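Local coordinates for DUF2235 domain-containing protein (Pseudomonas aeruginosa, PDB 4O5P) that is the type VI secretion phospholipase effector Tle1, which probably hydrolyses membrane phospholipids, at residues E619-D629 / P677-R685; S273-D281 / A406-A417. All coordinates share one frame; numbering follows the deposited sequence.

Contact 1. Residues E619-D629 / P677-R685; sequences EAEEYSQIHRD and PFTDYFRYR
F678 lays one face of its ring against Y623, whose CD2 stands 3.6 Å above the plane and over its centre, while Y623 CB reaches the rim at CZ. The ring planes are 41° apart, neither stacked nor perpendicular. CG of F678 sits between the backbone N and the carbonyl carbon (chi1 44°), and the ring placed this way has E619 O near its edge.

F682 brings a second ring to Y623, whose CE2 lies over one F682 face with the planes oblique at 33°. The three rings form an aromatic cluster; flat and apolar, they pack closely between helix and loop. Y623 remains amphipathic, its hydroxyl bonding the backbone O of D585. I626 CG2 packs on F682 CD2 at 3.8 Å. A water donates to both F682 O and E619 O, joining loop and helix backbones.

The loop 677-685, entering from helix 649-657 and leading to strand 687-689, packs along helix 616-637 in the C-terminal region of the protein.

R683 grips one oxygen of E619 side-on: NE lies 2.9 Å from OE2, with a second bond from NH2, both in the guanidinium plane. Its long extended chain spans the gap. D680 OD1 forms a salt bridge with NH1, although the hydrogen bond in it is weak, while the other oxygen of E619 meets R722.

Y684 N donates to E622 OE1 at 2.9 Å, from above the carboxylate plane; K695 is a second partner of that oxygen and may steady its charge. The end methyl of the longer I626 arm, CD1, lies over one face of the Y684 ring, 3.8 Å from the centroid, a CH-pi contact; isoleucine's two branches let it serve both rings. The hydroxyl of Y684 donates to a water bound by D629 OD2, which itself pairs with R474.

Contact 2. Residues S273-D281 / A406-A417; sequences SIEFLGLFD and ALQHMYAEAFEA
Two CH-pi contacts carry the packing of F276 and F280 on the helix. A414 CA stands over the centre of the F276 ring, 3.8 Å from the centroid, and the small alanine lets the ring lie close to the helix backbone. The methyl CE of M410, a selenomethionine, covers the F280 ring in the same manner, 3.7 Å from its centroid.

The selenium of M410 makes Met-aromatic contacts with both rings, lying at the edge of F276, in its plane, and obliquely to F280. With CG anti to the backbone N (chi1 -176°) and bends at the next two torsions, the flexible chain turns its tip between the rings. SE is 3.6 Å from G278 CA, the lack of a side chain there giving the selenium its place.

Strand 276-280 and helix 406-416 run antiparallel at 173°, their axes 9.1 Å apart. This is helix-on-sheet packing in an alpha/beta-hydrolase fold, and the strand leads to D281, probably the acid of a Ser-His-Asp triad with S237 and H379.

Further apolar contacts add to this: F280 CZ meets M410 CB and A417 CB meets F276 CD1, each at 3.6 Å. E413 CB also touches the F276 ring, while its carboxylate turns away to H409 and R330.

In the fold
Contact 2 is the more buried of the two: a central strand of the mixed sheet, 270-280, meets helix 403-416 through aromatic rings, small residues and a selenomethionine. Contact 1 lies farther from the centre of the chain and is partly buried, so its aromatic cluster is bordered by a salt-bridge network and waters, and a helix meets a loop rather than a sheet. The two share no helix or strand; contact 2 belongs to the catalytic region and contact 1 to the C-terminal one, their centres about 34 Å apart. Yet they touch at their ends: R685 NH2 forms a salt bridge with D281 OD2 at 2.9 Å, linking the C-terminal region to the probable catalytic acid.

Contact 1. Residues E619-D629 / P677-R685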
loop_
_atom_site.group_PDB
_atom_site.type_symbol
_atom_site.label_atom_id
_atom_site.label_comp_id
_atom_site.label_asym_id
_atom_site.label_seq_id
_atom_site.Cartn_x
_atom_site.Cartn_y
_atom_site.Cartn_z
ATOM N N GLU A 619 -7.757 -16.107 -17.967
ATOM C CA GLU A 619 -6.835 -15.127 -18.522
ATOM C C GLU A 619 -7.180 -14.858 -19.993
ATOM O O GLU A 619 -7.165 -13.699 -20.468
ATOM C CB GLU A 619 -5.396 -15.677 -18.407
ATOM C CG GLU A 619 -4.321 -14.650 -18.679
ATOM C CD GLU A 619 -2.921 -15.172 -18.428
ATOM O OE1 GLU A 619 -2.757 -16.401 -18.266
ATOM O OE2 GLU A 619 -1.981 -14.350 -18.424
ATOM N N ALA A 620 -7.487 -15.939 -20.712
ATOM C CA ALA A 620 -7.919 -15.828 -22.109
ATOM C C ALA A 620 -9.216 -15.021 -22.184
ATOM O O ALA A 620 -9.341 -14.096 -22.987
ATOM C CB ALA A 620 -8.106 -17.226 -22.748
ATOM N N GLU A 621 -10.177 -15.341 -21.328
ATOM C CA GLU A 621 -11.441 -14.622 -21.424
ATOM C C GLU A 621 -11.297 -13.156 -21.018
ATOM O O GLU A 621 -11.933 -12.292 -21.617
ATOM C CB GLU A 621 -12.570 -15.338 -20.673
ATOM C CG GLU A 621 -13.645 -14.424 -20.061
ATOM C CD GLU A 621 -14.481 -13.629 -21.064
ATOM O OE1 GLU A 621 -14.266 -13.729 -22.297
ATOM O OE2 GLU A 621 -15.378 -12.877 -20.605
ATOM N N GLU A 622 -10.432 -12.867 -20.042
ATOM C CA GLU A 622 -10.212 -11.488 -19.643
ATOM C C GLU A 622 -9.638 -10.722 -20.825
ATOM O O GLU A 622 -10.086 -9.609 -21.126
ATOM C CB GLU A 622 -9.269 -11.383 -18.413
ATOM C CG GLU A 622 -9.920 -11.799 -17.074
ATOM C CD GLU A 622 -9.074 -11.449 -15.840
ATOM O OE1 GLU A 622 -8.000 -10.815 -15.970
ATOM O OE2 GLU A 622 -9.490 -11.801 -14.715
ATOM N N TYR A 623 -8.628 -11.312 -21.470
ATOM C CA TYR A 623 -8.017 -10.678 -22.636
ATOM C C TYR A 623 -9.100 -10.346 -23.644
ATOM O O TYR A 623 -9.156 -9.231 -24.167
ATOM C CB TYR A 623 -6.965 -11.586 -23.296
ATOM C CG TYR A 623 -6.449 -11.039 -24.621
ATOM C CD1 TYR A 623 -7.177 -11.213 -25.804
ATOM C CD2 TYR A 623 -5.233 -10.372 -24.699
ATOM C CE1 TYR A 623 -6.735 -10.710 -27.003
ATOM C CE2 TYR A 623 -4.767 -9.872 -25.915
ATOM C CZ TYR A 623 -5.530 -10.046 -27.062
ATOM O OH TYR A 623 -5.103 -9.560 -28.294
ATOM N N SER A 624 -9.955 -11.325 -23.935
ATOM C CA SER A 624 -10.970 -11.108 -24.954
ATOM C C SER A 624 -12.027 -10.072 -24.584
ATOM O O SER A 624 -12.421 -9.258 -25.416
ATOM C CB SER A 624 -11.610 -12.439 -25.381
ATOM O OG SER A 624 -10.640 -13.260 -26.031
ATOM N N GLN A 625 -12.498 -10.092 -23.349
ATOM C CA GLN A 625 -13.478 -9.093 -22.927
ATOM C C GLN A 625 -12.865 -7.685 -22.985
ATOM O O GLN A 625 -13.506 -6.740 -23.443
ATOM C CB GLN A 625 -13.989 -9.416 -21.520
ATOM C CG GLN A 625 -15.214 -8.608 -21.076
ATOM C CD GLN A 625 -15.800 -9.151 -19.790
ATOM O OE1 GLN A 625 -16.595 -10.096 -19.802
ATOM N NE2 GLN A 625 -15.385 -8.577 -18.669
ATOM N N ILE A 626 -11.620 -7.550 -22.534
ATOM C CA ILE A 626 -10.964 -6.251 -22.558
ATOM C C ILE A 626 -10.785 -5.774 -24.007
ATOM O O ILE A 626 -11.051 -4.620 -24.324
ATOM C CB ILE A 626 -9.616 -6.289 -21.818
ATOM C CG1 ILE A 626 -9.856 -6.406 -20.307
ATOM C CG2 ILE A 626 -8.797 -5.009 -22.074
ATOM C CD1 ILE A 626 -8.603 -6.751 -19.503
ATOM N N HIS A 627 -10.349 -6.673 -24.874
ATOM C CA HIS A 627 -10.156 -6.334 -26.276
ATOM C C HIS A 627 -11.467 -5.867 -26.909
ATOM O O HIS A 627 -11.517 -4.805 -27.532
ATOM C CB HIS A 627 -9.589 -7.537 -27.018
ATOM C CG HIS A 627 -8.855 -7.185 -28.267
ATOM N ND1 HIS A 627 -9.499 -6.862 -29.441
ATOM C CD2 HIS A 627 -7.527 -7.139 -28.537
ATOM C CE1 HIS A 627 -8.599 -6.624 -30.381
ATOM N NE2 HIS A 627 -7.396 -6.788 -29.860
ATOM N N ARG A 628 -12.531 -6.643 -26.717
ATOM C CA ARG A 628 -13.858 -6.288 -27.254
ATOM C C ARG A 628 -14.498 -5.005 -26.696
ATOM O O ARG A 628 -14.889 -4.116 -27.481
ATOM C CB ARG A 628 -14.826 -7.466 -27.091
ATOM C CG ARG A 628 -14.334 -8.735 -27.756
ATOM C CD ARG A 628 -15.430 -9.788 -27.810
ATOM N NE ARG A 628 -14.952 -11.120 -27.444
ATOM C CZ ARG A 628 -14.195 -11.883 -28.226
ATOM N NH1 ARG A 628 -13.813 -11.442 -29.419
ATOM N NH2 ARG A 628 -13.812 -13.087 -27.820
ATOM N N ASP A 629 -14.652 -4.930 -25.367
ATOM C CA ASP A 629 -15.161 -3.722 -24.692
ATOM C C ASP A 629 -14.326 -2.504 -25.092
ATOM O O ASP A 629 -14.866 -1.454 -25.463
ATOM C CB ASP A 629 -15.088 -3.812 -23.148
ATOM C CG ASP A 629 -15.949 -4.925 -22.531
ATOM O OD1 ASP A 629 -16.748 -5.598 -23.224
ATOM O OD2 ASP A 629 -15.805 -5.124 -21.299
ATOM N N PRO A 677 3.278 -13.868 -22.649
ATOM C CA PRO A 677 2.083 -14.055 -23.495
ATOM C C PRO A 677 1.439 -12.721 -23.844
ATOM O O PRO A 677 1.324 -12.374 -25.018
ATOM C CB PRO A 677 1.139 -14.876 -22.609
ATOM C CG PRO A 677 1.720 -14.787 -21.213
ATOM C CD PRO A 677 3.188 -14.612 -21.382
ATOM N N PHE A 678 0.999 -11.994 -22.826
ATOM C CA PHE A 678 0.657 -10.592 -22.996
ATOM C C PHE A 678 0.762 -9.880 -21.655
ATOM O O PHE A 678 0.846 -10.535 -20.607
ATOM C CB PHE A 678 -0.719 -10.415 -23.641
ATOM C CG PHE A 678 -1.787 -11.317 -23.085
ATOM C CD1 PHE A 678 -2.365 -11.064 -21.858
ATOM C CD2 PHE A 678 -2.255 -12.389 -23.832
ATOM C CE1 PHE A 678 -3.359 -11.886 -21.362
ATOM C CE2 PHE A 678 -3.250 -13.203 -23.351
ATOM C CZ PHE A 678 -3.805 -12.959 -22.115
ATOM N N THR A 679 0.776 -8.550 -21.685
ATOM C CA THR A 679 1.082 -7.749 -20.490
ATOM C C THR A 679 -0.135 -7.524 -19.600
ATOM O O THR A 679 -1.232 -7.958 -19.938
ATOM C CB THR A 679 1.614 -6.376 -20.887
ATOM O OG1 THR A 679 0.590 -5.652 -21.591
ATOM C CG2 THR A 679 2.852 -6.531 -21.780
ATOM N N ASP A 680 0.061 -6.840 -18.473
ATOM C CA ASP A 680 -1.038 -6.556 -17.555
ATOM C C ASP A 680 -2.109 -5.624 -18.150
ATOM O O ASP A 680 -3.198 -5.490 -17.595
ATOM C CB ASP A 680 -0.497 -5.989 -16.229
ATOM C CG ASP A 680 0.311 -7.012 -15.447
ATOM O OD1 ASP A 680 0.059 -8.223 -15.653
ATOM O OD2 ASP A 680 1.192 -6.615 -14.645
ATOM N N TYR A 681 -1.804 -4.988 -19.280
ATOM C CA TYR A 681 -2.798 -4.161 -19.966
ATOM C C TYR A 681 -4.026 -4.983 -20.324
ATOM O O TYR A 681 -5.133 -4.453 -20.453
ATOM C CB TYR A 681 -2.211 -3.573 -21.255
ATOM C CG TYR A 681 -1.270 -2.391 -21.081
ATOM C CD1 TYR A 681 -1.570 -1.355 -20.216
ATOM C CD2 TYR A 681 -0.090 -2.314 -21.809
ATOM C CE1 TYR A 681 -0.713 -0.263 -20.076
ATOM C CE2 TYR A 681 0.770 -1.235 -21.679
ATOM C CZ TYR A 681 0.452 -0.217 -20.815
ATOM O OH TYR A 681 1.313 0.857 -20.684
ATOM N N PHE A 682 -3.827 -6.280 -20.522
ATOM C CA PHE A 682 -4.923 -7.114 -20.955
ATOM C C PHE A 682 -5.346 -8.134 -19.918
ATOM O O PHE A 682 -5.875 -9.186 -20.256
ATOM C CB PHE A 682 -4.615 -7.734 -22.317
ATOM C CG PHE A 682 -4.783 -6.763 -23.442
ATOM C CD1 PHE A 682 -3.731 -5.955 -23.843
ATOM C CD2 PHE A 682 -6.032 -6.605 -24.051
ATOM C CE1 PHE A 682 -3.901 -5.031 -24.865
ATOM C CE2 PHE A 682 -6.220 -5.687 -25.074
ATOM C CZ PHE A 682 -5.147 -4.892 -25.492
ATOM N N ARG A 683 -5.142 -7.785 -18.652
ATOM C CA ARG A 683 -5.724 -8.518 -17.529
ATOM C C ARG A 683 -6.461 -7.540 -16.614
ATOM O O ARG A 683 -6.069 -6.364 -16.493
ATOM C CB ARG A 683 -4.636 -9.199 -16.709
ATOM C CG ARG A 683 -3.967 -10.372 -17.400
ATOM C CD ARG A 683 -2.768 -10.868 -16.595
ATOM N NE ARG A 683 -1.890 -11.623 -17.465
ATOM C CZ ARG A 683 -0.767 -11.154 -17.990
ATOM N NH1 ARG A 683 -0.342 -9.933 -17.691
ATOM N NH2 ARG A 683 -0.053 -11.927 -18.797
ATOM N N TYR A 684 -7.516 -8.005 -15.964
ATOM C CA TYR A 684 -8.138 -7.167 -14.949
ATOM C C TYR A 684 -7.276 -7.192 -13.702
ATOM O O TYR A 684 -6.557 -8.173 -13.442
ATOM C CB TYR A 684 -9.566 -7.615 -14.641
ATOM C CG TYR A 684 -10.495 -7.437 -15.816
ATOM C CD1 TYR A 684 -10.717 -6.189 -16.374
ATOM C CD2 TYR A 684 -11.151 -8.525 -16.362
ATOM C CE1 TYR A 684 -11.569 -6.041 -17.457
ATOM C CE2 TYR A 684 -11.978 -8.387 -17.424
ATOM C CZ TYR A 684 -12.190 -7.155 -17.966
ATOM O OH TYR A 684 -13.045 -7.076 -19.033
ATOM N N ARG A 685 -7.313 -6.098 -12.953
ATOM C CA ARG A 685 -6.544 -5.994 -11.722
ATOM C C ARG A 685 -7.092 -7.007 -10.722
ATOM O O ARG A 685 -8.306 -7.238 -10.668
ATOM C CB ARG A 685 -6.676 -4.579 -11.163
ATOM C CG ARG A 685 -5.970 -4.341 -9.838
ATOM C CD ARG A 685 -6.270 -2.942 -9.308
ATOM N NE ARG A 685 -5.326 -2.586 -8.257
ATOM C CZ ARG A 685 -5.427 -1.514 -7.480
ATOM N NH1 ARG A 685 -6.446 -0.665 -7.626
ATOM N NH2 ARG A 685 -4.509 -1.308 -6.549
HETATM O O HOH W 1 -6.110 -11.691 -19.120
HETATM O O HOH W 2 -13.380 -4.642 -19.952
#

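Contact 2. Residues S273-D281 / A406-A417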
loop_
_atom_site.group_PDB
_atom_site.type_symbol
_atom_site.label_atom_id
_atom_site.label_comp_id
_atom_site.label_asym_id
_atom_site.label_seq_id
_atom_site.Cartn_x
_atom_site.Cartn_y
_atom_site.Cartn_z
ATOM N N SER A 273 -10.968 4.975 20.588
ATOM C CA SER A 273 -11.695 4.715 19.354
ATOM C C SER A 273 -10.915 5.249 18.163
ATOM O O SER A 273 -10.156 6.199 18.295
ATOM C CB SER A 273 -13.052 5.406 19.425
ATOM O OG SER A 273 -12.892 6.815 19.359
ATOM N N ILE A 274 -11.098 4.624 17.004
ATOM C CA ILE A 274 -10.657 5.219 15.748
ATOM C C ILE A 274 -11.826 6.043 15.198
ATOM O O ILE A 274 -12.771 5.498 14.646
ATOM C CB ILE A 274 -10.192 4.150 14.728
ATOM C CG1 ILE A 274 -8.899 3.476 15.212
ATOM C CG2 ILE A 274 -9.975 4.788 13.348
ATOM C CD1 ILE A 274 -8.418 2.297 14.338
ATOM N N GLU A 275 -11.772 7.355 15.393
ATOM C CA GLU A 275 -12.808 8.273 14.914
ATOM C C GLU A 275 -12.862 8.301 13.386
ATOM O O GLU A 275 -13.931 8.543 12.802
ATOM C CB GLU A 275 -12.511 9.684 15.415
ATOM C CG GLU A 275 -12.598 9.867 16.926
ATOM C CD GLU A 275 -13.968 9.536 17.457
ATOM O OE1 GLU A 275 -14.928 10.253 17.108
ATOM O OE2 GLU A 275 -14.092 8.532 18.200
ATOM N N PHE A 276 -11.714 8.063 12.740
ATOM C CA PHE A 276 -11.657 8.111 11.274
ATOM C C PHE A 276 -10.496 7.286 10.698
ATOM O O PHE A 276 -9.350 7.436 11.108
ATOM C CB PHE A 276 -11.548 9.565 10.792
ATOM C CG PHE A 276 -11.609 9.719 9.284
ATOM C CD1 PHE A 276 -12.839 9.822 8.630
ATOM C CD2 PHE A 276 -10.443 9.751 8.525
ATOM C CE1 PHE A 276 -12.901 9.959 7.237
ATOM C CE2 PHE A 276 -10.489 9.881 7.143
ATOM C CZ PHE A 276 -11.717 9.990 6.497
ATOM N N LEU A 277 -10.810 6.415 9.745
ATOM C CA LEU A 277 -9.798 5.636 9.051
ATOM C C LEU A 277 -9.897 5.989 7.558
ATOM O O LEU A 277 -10.897 5.674 6.898
ATOM C CB LEU A 277 -10.054 4.142 9.283
ATOM C CG LEU A 277 -9.120 3.094 8.682
ATOM C CD1 LEU A 277 -7.711 3.231 9.282
ATOM C CD2 LEU A 277 -9.708 1.715 8.952
ATOM N N GLY A 278 -8.899 6.700 7.043
ATOM C CA GLY A 278 -8.937 7.139 5.651
ATOM C C GLY A 278 -7.896 6.417 4.817
ATOM O O GLY A 278 -6.699 6.534 5.080
ATOM N N LEU A 279 -8.351 5.701 3.793
ATOM C CA LEU A 279 -7.482 4.827 3.017
ATOM C C LEU A 279 -7.493 5.136 1.515
ATOM O O LEU A 279 -8.547 5.352 0.907
ATOM C CB LEU A 279 -7.889 3.373 3.220
ATOM C CG LEU A 279 -8.148 2.912 4.646
ATOM C CD1 LEU A 279 -8.815 1.544 4.592
ATOM C CD2 LEU A 279 -6.851 2.886 5.435
ATOM N N PHE A 280 -6.304 5.173 0.924
ATOM C CA PHE A 280 -6.172 5.357 -0.512
ATOM C C PHE A 280 -5.673 4.035 -1.086
ATOM O O PHE A 280 -4.541 3.629 -0.768
ATOM C CB PHE A 280 -5.118 6.429 -0.826
ATOM C CG PHE A 280 -5.455 7.816 -0.334
ATOM C CD1 PHE A 280 -6.121 8.714 -1.167
ATOM C CD2 PHE A 280 -5.057 8.244 0.927
ATOM C CE1 PHE A 280 -6.408 9.999 -0.748
ATOM C CE2 PHE A 280 -5.338 9.541 1.358
ATOM C CZ PHE A 280 -6.019 10.421 0.521
ATOM N N ASP A 281 -6.512 3.360 -1.878
ATOM C CA ASP A 281 -6.081 2.227 -2.733
ATOM C C ASP A 281 -5.210 1.211 -2.020
ATOM O O ASP A 281 -4.020 1.124 -2.305
ATOM C CB ASP A 281 -5.330 2.753 -3.968
ATOM C CG ASP A 281 -5.489 1.866 -5.177
ATOM O OD1 ASP A 281 -6.637 1.509 -5.503
ATOM O OD2 ASP A 281 -4.472 1.517 -5.820
ATOM N N ALA A 406 -8.916 13.435 -4.975
ATOM C CA ALA A 406 -8.998 12.481 -3.872
ATOM C C ALA A 406 -8.487 13.111 -2.574
ATOM O O ALA A 406 -9.096 12.940 -1.515
ATOM C CB ALA A 406 -8.230 11.227 -4.196
ATOM N N LEU A 407 -7.391 13.864 -2.661
ATOM C CA LEU A 407 -6.826 14.522 -1.470
ATOM C C LEU A 407 -7.873 15.414 -0.811
ATOM O O LEU A 407 -8.175 15.280 0.395
ATOM C CB LEU A 407 -5.597 15.353 -1.852
ATOM C CG LEU A 407 -5.087 16.370 -0.835
ATOM C CD1 LEU A 407 -4.513 15.659 0.388
ATOM C CD2 LEU A 407 -4.043 17.235 -1.472
ATOM N N GLN A 408 -8.462 16.298 -1.603
ATOM C CA GLN A 408 -9.454 17.197 -1.036
ATOM C C GLN A 408 -10.617 16.387 -0.480
ATOM O O GLN A 408 -11.140 16.673 0.621
ATOM C CB GLN A 408 -9.920 18.227 -2.069
ATOM C CG GLN A 408 -8.912 19.351 -2.296
ATOM C CD GLN A 408 -9.546 20.621 -2.867
ATOM O OE1 GLN A 408 -10.763 20.696 -3.052
ATOM N NE2 GLN A 408 -8.713 21.628 -3.150
ATOM N N HIS A 409 -10.977 15.330 -1.197
ATOM C CA HIS A 409 -12.135 14.564 -0.781
ATOM C C HIS A 409 -11.821 13.997 0.600
ATOM O O HIS A 409 -12.647 14.095 1.529
ATOM C CB HIS A 409 -12.460 13.472 -1.809
ATOM C CG HIS A 409 -13.636 12.617 -1.451
ATOM N ND1 HIS A 409 -14.060 11.572 -2.245
ATOM C CD2 HIS A 409 -14.476 12.644 -0.385
ATOM C CE1 HIS A 409 -15.103 10.988 -1.680
ATOM N NE2 HIS A 409 -15.370 11.615 -0.547
HETATM N N MSE A 410 -10.597 13.484 0.756
HETATM C CA MSE A 410 -10.274 12.756 1.966
HETATM C C MSE A 410 -10.287 13.781 3.072
HETATM O O MSE A 410 -10.840 13.544 4.161
HETATM C CB MSE A 410 -8.899 12.064 1.865
HETATM C CG MSE A 410 -8.598 11.206 3.093
HETATM SE SE MSE A 410 -9.796 9.664 3.192
HETATM C CE MSE A 410 -8.807 8.521 1.979
ATOM N N TYR A 411 -9.758 14.962 2.744
ATOM C CA TYR A 411 -9.674 16.027 3.718
ATOM C C TYR A 411 -11.070 16.299 4.253
ATOM O O TYR A 411 -11.291 16.315 5.478
ATOM C CB TYR A 411 -9.080 17.278 3.068
ATOM C CG TYR A 411 -9.062 18.481 3.966
ATOM C CD1 TYR A 411 -7.985 18.738 4.800
ATOM C CD2 TYR A 411 -10.126 19.374 3.970
ATOM C CE1 TYR A 411 -7.976 19.866 5.623
ATOM C CE2 TYR A 411 -10.128 20.481 4.777
ATOM C CZ TYR A 411 -9.064 20.728 5.601
ATOM O OH TYR A 411 -9.106 21.852 6.405
ATOM N N ALA A 412 -12.028 16.439 3.335
ATOM C CA ALA A 412 -13.362 16.870 3.735
ATOM C C ALA A 412 -13.947 15.809 4.643
ATOM O O ALA A 412 -14.527 16.130 5.699
ATOM C CB ALA A 412 -14.254 17.106 2.518
ATOM N N GLU A 413 -13.733 14.543 4.274
ATOM C CA GLU A 413 -14.318 13.441 5.032
ATOM C C GLU A 413 -13.741 13.500 6.427
ATOM O O GLU A 413 -14.482 13.461 7.413
ATOM C CB GLU A 413 -14.002 12.079 4.386
ATOM C CG GLU A 413 -14.637 11.886 3.001
ATOM C CD GLU A 413 -16.078 11.457 3.097
ATOM O OE1 GLU A 413 -16.659 11.124 2.036
ATOM O OE2 GLU A 413 -16.626 11.433 4.235
ATOM N N ALA A 414 -12.426 13.701 6.498
ATOM C CA ALA A 414 -11.742 13.650 7.774
ATOM C C ALA A 414 -12.221 14.843 8.587
ATOM O O ALA A 414 -12.492 14.722 9.786
ATOM C CB ALA A 414 -10.241 13.674 7.576
ATOM N N PHE A 415 -12.388 15.982 7.922
ATOM C CA PHE A 415 -12.784 17.181 8.644
ATOM C C PHE A 415 -14.187 16.968 9.221
ATOM O O PHE A 415 -14.487 17.389 10.350
ATOM C CB PHE A 415 -12.722 18.408 7.728
ATOM C CG PHE A 415 -12.676 19.714 8.468
ATOM C CD1 PHE A 415 -11.462 20.263 8.857
ATOM C CD2 PHE A 415 -13.852 20.387 8.790
ATOM C CE1 PHE A 415 -11.411 21.469 9.544
ATOM C CE2 PHE A 415 -13.811 21.594 9.486
ATOM C CZ PHE A 415 -12.589 22.134 9.866
ATOM N N GLU A 416 -15.025 16.266 8.462
ATOM C CA GLU A 416 -16.401 16.046 8.873
ATOM C C GLU A 416 -16.418 15.139 10.075
ATOM O O GLU A 416 -17.330 15.216 10.907
ATOM C CB GLU A 416 -17.192 15.357 7.759
ATOM C CG GLU A 416 -18.392 16.117 7.227
ATOM C CD GLU A 416 -19.285 16.690 8.311
ATOM O OE1 GLU A 416 -18.983 17.799 8.798
ATOM O OE2 GLU A 416 -20.292 16.043 8.667
ATOM N N ALA A 417 -15.414 14.268 10.171
ATOM C CA ALA A 417 -15.447 13.244 11.209
ATOM C C ALA A 417 -14.754 13.715 12.477
ATOM O O ALA A 417 -14.663 12.975 13.459
ATOM C CB ALA A 417 -14.848 11.927 10.691
HETATM O O HOH W 3 -16.054 9.816 13.225
#